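Long-range contacts in BH2414 protein (Bacillus halodurans, PDB 3ON1), which is of unknown function but belongs to the ribosomal protein L7Ae/L30e/S12e/Gadd45 family, many of whose members bind RNA, so an RNA-binding role is possible: residues R17-G22 with V82-K87; V35-L40 with P62-G67. All coordinates share one frame; numbering follows the deposited sequence. Where two conformers were deposited one is given.

Contact 1 of 2, residues R17-G22 with V82-K87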
loop_
_atom_site.group_PDB
_atom_site.type_symbol
_atom_site.label_atom_id
_atom_site.label_comp_id
_atom_site.label_asym_id
_atom_site.label_seq_id
_atom_site.Cartn_x
_atom_site.Cartn_y
_atom_site.Cartn_z
ATOM N N ARG A 17 -2.754 4.723 12.486
ATOM C CA ARG A 17 -3.030 3.271 12.483
ATOM C C ARG A 17 -3.968 2.856 11.353
ATOM O O ARG A 17 -4.813 1.972 11.513
ATOM C CB ARG A 17 -3.535 2.780 13.854
ATOM C CG ARG A 17 -2.520 3.015 14.966
ATOM C CD ARG A 17 -2.856 2.292 16.246
ATOM N NE ARG A 17 -1.863 2.592 17.276
ATOM C CZ ARG A 17 -1.652 1.856 18.364
ATOM N NH1 ARG A 17 -2.355 0.750 18.582
ATOM N NH2 ARG A 17 -0.724 2.227 19.235
ATOM N N GLN A 18 -3.799 3.494 10.199
ATOM C CA GLN A 18 -4.658 3.237 9.050
ATOM C C GLN A 18 -3.976 2.372 7.997
ATOM O O GLN A 18 -4.420 2.319 6.853
ATOM C CB GLN A 18 -5.131 4.554 8.430
ATOM C CG GLN A 18 -6.020 5.374 9.361
ATOM C CD GLN A 18 -7.221 4.577 9.833
ATOM O OE1 GLN A 18 -8.005 4.099 9.019
ATOM N NE2 GLN A 18 -7.348 4.399 11.147
ATOM N N LEU A 19 -2.901 1.693 8.389
ATOM C CA LEU A 19 -2.193 0.807 7.464
ATOM C C LEU A 19 -2.083 -0.619 7.965
ATOM O O LEU A 19 -2.008 -0.867 9.179
ATOM C CB LEU A 19 -0.778 1.327 7.187
ATOM C CG LEU A 19 -0.616 2.749 6.651
ATOM C CD1 LEU A 19 0.871 3.033 6.521
ATOM C CD2 LEU A 19 -1.283 2.921 5.307
ATOM N N LEU A 20 -2.092 -1.548 7.007
ATOM C CA LEU A 20 -1.748 -2.948 7.223
ATOM C C LEU A 20 -0.549 -3.275 6.341
ATOM O O LEU A 20 -0.366 -2.655 5.293
ATOM C CB LEU A 20 -2.925 -3.851 6.848
ATOM C CG LEU A 20 -4.119 -3.786 7.797
ATOM C CD1 LEU A 20 -5.256 -4.661 7.296
ATOM C CD2 LEU A 20 -3.703 -4.200 9.198
ATOM N N THR A 21 0.282 -4.225 6.765
ATOM C CA THR A 21 1.370 -4.677 5.910
ATOM C C THR A 21 1.421 -6.187 5.846
ATOM O O THR A 21 0.865 -6.875 6.710
ATOM C CB THR A 21 2.749 -4.125 6.357
ATOM O OG1 THR A 21 3.129 -4.696 7.617
ATOM C CG2 THR A 21 2.726 -2.595 6.451
ATOM N N GLY A 22 2.099 -6.692 4.821
ATOM C CA GLY A 22 2.270 -8.128 4.649
ATOM C C GLY A 22 1.314 -8.660 3.612
ATOM O O GLY A 22 0.128 -8.342 3.629
ATOM N N VAL A 82 7.103 -4.447 1.859
ATOM C CA VAL A 82 6.812 -4.643 0.430
ATOM C C VAL A 82 5.337 -4.472 0.064
ATOM O O VAL A 82 5.022 -4.012 -1.035
ATOM C CB VAL A 82 7.329 -6.000 -0.126
ATOM C CG1 VAL A 82 8.825 -5.937 -0.363
ATOM C CG2 VAL A 82 6.977 -7.140 0.807
ATOM N N VAL A 83 4.436 -4.846 0.967
ATOM C CA VAL A 83 3.003 -4.752 0.667
ATOM C C VAL A 83 2.316 -3.942 1.750
ATOM O O VAL A 83 2.361 -4.306 2.922
ATOM C CB VAL A 83 2.332 -6.149 0.580
ATOM C CG1 VAL A 83 0.853 -6.006 0.215
ATOM C CG2 VAL A 83 3.052 -7.053 -0.407
ATOM N N ILE A 84 1.681 -2.846 1.341
ATOM C CA ILE A 84 0.946 -1.984 2.256
ATOM C C ILE A 84 -0.498 -1.861 1.793
ATOM O O ILE A 84 -0.763 -1.599 0.618
ATOM C CB ILE A 84 1.585 -0.576 2.352
ATOM C CG1 ILE A 84 3.015 -0.688 2.892
ATOM C CG2 ILE A 84 0.718 0.365 3.213
ATOM C CD1 ILE A 84 3.808 0.614 2.869
ATOM N N GLY A 85 -1.420 -2.059 2.726
ATOM C CA GLY A 85 -2.842 -1.814 2.477
ATOM C C GLY A 85 -3.335 -0.618 3.271
ATOM O O GLY A 85 -3.069 -0.506 4.472
ATOM N N VAL A 86 -4.055 0.277 2.604
ATOM C CA VAL A 86 -4.554 1.495 3.242
ATOM C C VAL A 86 -6.025 1.323 3.642
ATOM O O VAL A 86 -6.878 1.012 2.800
ATOM C CB VAL A 86 -4.349 2.724 2.320
ATOM C CG1 VAL A 86 -4.758 4.015 3.034
ATOM C CG2 VAL A 86 -2.901 2.804 1.870
ATOM N N LYS A 87 -6.307 1.539 4.925
ATOM C CA LYS A 87 -7.618 1.231 5.512
ATOM C C LYS A 87 -8.570 2.412 5.546
ATOM O O LYS A 87 -9.745 2.261 5.917
ATOM C CB LYS A 87 -7.460 0.683 6.935
ATOM C CG LYS A 87 -6.642 -0.596 7.033
ATOM C CD LYS A 87 -6.847 -1.311 8.359
ATOM C CE LYS A 87 -6.403 -0.469 9.531
ATOM N NZ LYS A 87 -6.322 -1.288 10.772
HETATM O O HOH W 1 -6.788 0.982 13.095
HETATM O O HOH W 2 -3.849 -1.003 12.013
HETATM O O HOH W 3 -9.786 2.113 9.391
#

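Contact 2 of 2, residues V35-L40 with P62-G67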
loop_
_atom_site.group_PDB
_atom_site.type_symbol
_atom_site.label_atom_id
_atom_site.label_comp_id
_atom_site.label_asym_id
_atom_site.label_seq_id
_atom_site.Cartn_x
_atom_site.Cartn_y
_atom_site.Cartn_z
ATOM N N VAL A 35 -9.740 -2.520 2.910
ATOM C CA VAL A 35 -8.615 -1.832 2.247
ATOM C C VAL A 35 -9.072 -1.184 0.939
ATOM O O VAL A 35 -9.754 -1.819 0.132
ATOM C CB VAL A 35 -7.423 -2.811 2.023
ATOM C CG1 VAL A 35 -6.430 -2.283 0.995
ATOM C CG2 VAL A 35 -6.704 -3.056 3.336
ATOM N N THR A 36 -8.716 0.087 0.749
ATOM C CA THR A 36 -9.142 0.833 -0.442
ATOM C C THR A 36 -8.001 1.235 -1.384
ATOM O O THR A 36 -8.235 1.850 -2.428
ATOM C CB THR A 36 -10.015 2.058 -0.085
ATOM O OG1 THR A 36 -9.501 2.709 1.090
ATOM C CG2 THR A 36 -11.452 1.622 0.148
ATOM N N LEU A 37 -6.771 0.891 -1.004
ATOM C CA LEU A 37 -5.603 1.077 -1.869
ATOM C C LEU A 37 -4.517 0.127 -1.416
ATOM O O LEU A 37 -4.288 -0.035 -0.215
ATOM C CB LEU A 37 -5.076 2.523 -1.819
ATOM C CG LEU A 37 -3.715 2.835 -2.469
ATOM C CD1 LEU A 37 -3.760 2.727 -3.994
ATOM C CD2 LEU A 37 -3.233 4.215 -2.078
ATOM N N VAL A 38 -3.849 -0.496 -2.380
ATOM C CA VAL A 38 -2.666 -1.298 -2.088
ATOM C C VAL A 38 -1.454 -0.646 -2.740
ATOM O O VAL A 38 -1.488 -0.270 -3.908
ATOM C CB VAL A 38 -2.840 -2.764 -2.549
ATOM C CG1 VAL A 38 -1.530 -3.539 -2.418
ATOM C CG2 VAL A 38 -3.940 -3.434 -1.726
ATOM N N ILE A 39 -0.403 -0.478 -1.948
ATOM C CA ILE A 39 0.878 0.011 -2.438
ATOM C C ILE A 39 1.876 -1.133 -2.400
ATOM O O ILE A 39 2.083 -1.749 -1.354
ATOM C CB ILE A 39 1.376 1.216 -1.615
ATOM C CG1 ILE A 39 0.452 2.420 -1.840
ATOM C CG2 ILE A 39 2.824 1.564 -1.985
ATOM C CD1 ILE A 39 0.624 3.549 -0.827
ATOM N N LEU A 40 2.470 -1.423 -3.554
ATOM C CA LEU A 40 3.456 -2.490 -3.671
ATOM C C LEU A 40 4.813 -1.890 -3.949
ATOM O O LEU A 40 4.942 -1.028 -4.809
ATOM C CB LEU A 40 3.107 -3.415 -4.835
ATOM C CG LEU A 40 1.952 -4.399 -4.753
ATOM C CD1 LEU A 40 1.762 -5.023 -6.120
ATOM C CD2 LEU A 40 2.255 -5.461 -3.718
ATOM N N PRO A 62 -7.524 -0.056 -6.352
ATOM C CA PRO A 62 -6.306 0.406 -7.016
ATOM C C PRO A 62 -5.044 -0.174 -6.378
ATOM O O PRO A 62 -4.985 -0.356 -5.154
ATOM C CB PRO A 62 -6.358 1.928 -6.843
ATOM C CG PRO A 62 -7.285 2.156 -5.710
ATOM C CD PRO A 62 -8.312 1.069 -5.826
ATOM N N VAL A 63 -4.071 -0.490 -7.227
ATOM C CA VAL A 63 -2.759 -0.969 -6.804
ATOM C C VAL A 63 -1.711 -0.075 -7.443
ATOM O O VAL A 63 -1.716 0.131 -8.666
ATOM C CB VAL A 63 -2.488 -2.431 -7.243
ATOM C CG1 VAL A 63 -1.090 -2.881 -6.802
ATOM C CG2 VAL A 63 -3.529 -3.372 -6.685
ATOM N N LYS A 64 -0.816 0.455 -6.621
ATOM C CA LYS A 64 0.308 1.233 -7.128
ATOM C C LYS A 64 1.588 0.462 -6.885
ATOM O O LYS A 64 1.759 -0.154 -5.834
ATOM C CB LYS A 64 0.387 2.620 -6.468
ATOM C CG LYS A 64 -0.882 3.454 -6.592
ATOM C CD LYS A 64 -1.255 3.727 -8.037
ATOM C CE LYS A 64 -2.666 4.279 -8.126
ATOM N NZ LYS A 64 -3.125 4.354 -9.543
ATOM N N VAL A 65 2.475 0.478 -7.872
ATOM C CA VAL A 65 3.795 -0.121 -7.720
ATOM C C VAL A 65 4.809 1.015 -7.702
ATOM O O VAL A 65 5.021 1.675 -8.717
ATOM C CB VAL A 65 4.103 -1.143 -8.837
ATOM C CG1 VAL A 65 5.502 -1.736 -8.645
ATOM C CG2 VAL A 65 3.048 -2.241 -8.850
ATOM N N VAL A 66 5.411 1.251 -6.540
ATOM C CA VAL A 66 6.257 2.433 -6.323
ATOM C C VAL A 66 7.415 2.194 -5.363
ATOM O O VAL A 66 7.380 1.265 -4.550
ATOM C CB VAL A 66 5.439 3.637 -5.779
ATOM C CG1 VAL A 66 4.607 4.276 -6.868
ATOM C CG2 VAL A 66 4.584 3.232 -4.592
ATOM N N GLY A 67 8.426 3.054 -5.457
ATOM C CA GLY A 67 9.525 3.109 -4.493
ATOM C C GLY A 67 10.346 1.845 -4.396
ATOM O O GLY A 67 10.565 1.160 -5.381
#

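Contact 1 of 2, residues R17-G22 with V82-K87
R17 O lies against the CE methylene of K87, 3.5 Å away, and two waters link R17 O to K87 NZ. R17 itself has left the helix before it in a Schellman motif, with positive phi, which swings the chain into the sheet. At Q18 the backbone does the work: K87 N donates to Q18 O at 2.8 Å, the donor tilted 25° from the carbonyl plane. The Q18 side chain bends at chi2, and its NE2 bonds to A16 O. L19 sends CD2 between the branched neighbours I84 and V86, lying alongside V86 with its CD2 3.8 Å from V86 CG2, on the face covered by helix 5-15. L20 and G85 form the antiparallel hydrogen-bonded pair, L20 N to G85 O at 2.9 Å and G85 N to L20 O at 2.8 Å. Strand 19-21 is thereby fixed as an edge of the four-stranded mixed sheet, in the alpha-beta-alpha sandwich of the L7Ae/L30e family. On the other face the aliphatic chain of K87 runs across the L20 side chain at about a right angle, K87 CD 3.7 Å from L20 CG; the bend at chi3 (-62°) then carries CE and NZ round to R17 O and its waters. With an alanine here, L20 would probably lose its cover on this side, and the waters at R17 O would be left without their ammonium partner. T21 sets CG2 beside I84 CG1, 4.0 Å away, while its OG1 bonds to R81 NE. At the helix N-cap, G22 N gives a more bent bond to V83 O (3.1 Å, 150° at the hydrogen), and the backbone angles of G22 would drive a CB into the carbonyl O of T21.

Contact 2 of 2, residues V35-L40 with P62-G67
L40 N gives the shortest polar bond of the contact, 2.7 Å to K64 O, and meets that carbonyl nearly head-on, with a C=O...N angle of 173°. The carbonyl of L40 in turn accepts V66 N, and two residues earlier V38 N donates to P62 O and V38 O accepts K64 N. This alternation is the parallel pairing of V38 with V63, I39 with K64 and L40 with V65. It joins the two strands of the right-handed beta-alpha-beta unit whose crossover is helix 46-59. Towards that helix, L40 carries the packing: CG stands beside the backbone N (chi1 -73°), which brings CD1 over V63, 3.6 Å from V63 CG1, and within 4.1 Å of V65 CG2. L52 touches L40, and C56 reaches both V38 and V63. On the reverse face, I39 CG2 meets V66 CG2 at 3.6 Å, under helices 5-15 and 89-100. L37, with CG anti to N (chi1 169°), lays CD1 3.9 Å from P62 CB and equally far from K64 CG, its side chain crossing the proline ring at about a right angle. The P62 ring also rests on the backbone of T36, CG 3.4 Å from T36 O. K64 then bends at chi2 and carries its ammonium away to a salt bridge with D100 of helix 89-100. All four hydrogen bonds between the segments are main-chain, so the backbone sets the register, while V38, L40 and V63 on one face, and L37, I39, V66 and the K64 methylenes on the other, supply the hydrocarbon that meets the helices.

Overall arrangement
Contacts 1 and 2 lie side by side in one four-stranded sheet, their centres about 9 Å apart, and together supply all its strands in the order 19-21, 83-86, 37-41, 63-66. Strands 83-86 and 37-41 join them: I84 O and I39 N, 2.8 Å apart, and V86 N and L37 O probably hydrogen-bond, while V83 packs on L40. Along the chain, contact 2 is nested inside the loop closed by contact 1; its beta-alpha-beta unit precedes strand 83-86 in sequence, and this last strand lies between 19-21 and 37-41, giving strand order 1-4-2-3. Helices 5-15 and 89-100 cover one face, helices 23-31 and 46-59 the other, making one compact alpha-beta-alpha sandwich, the fold of the L7Ae/L30e family.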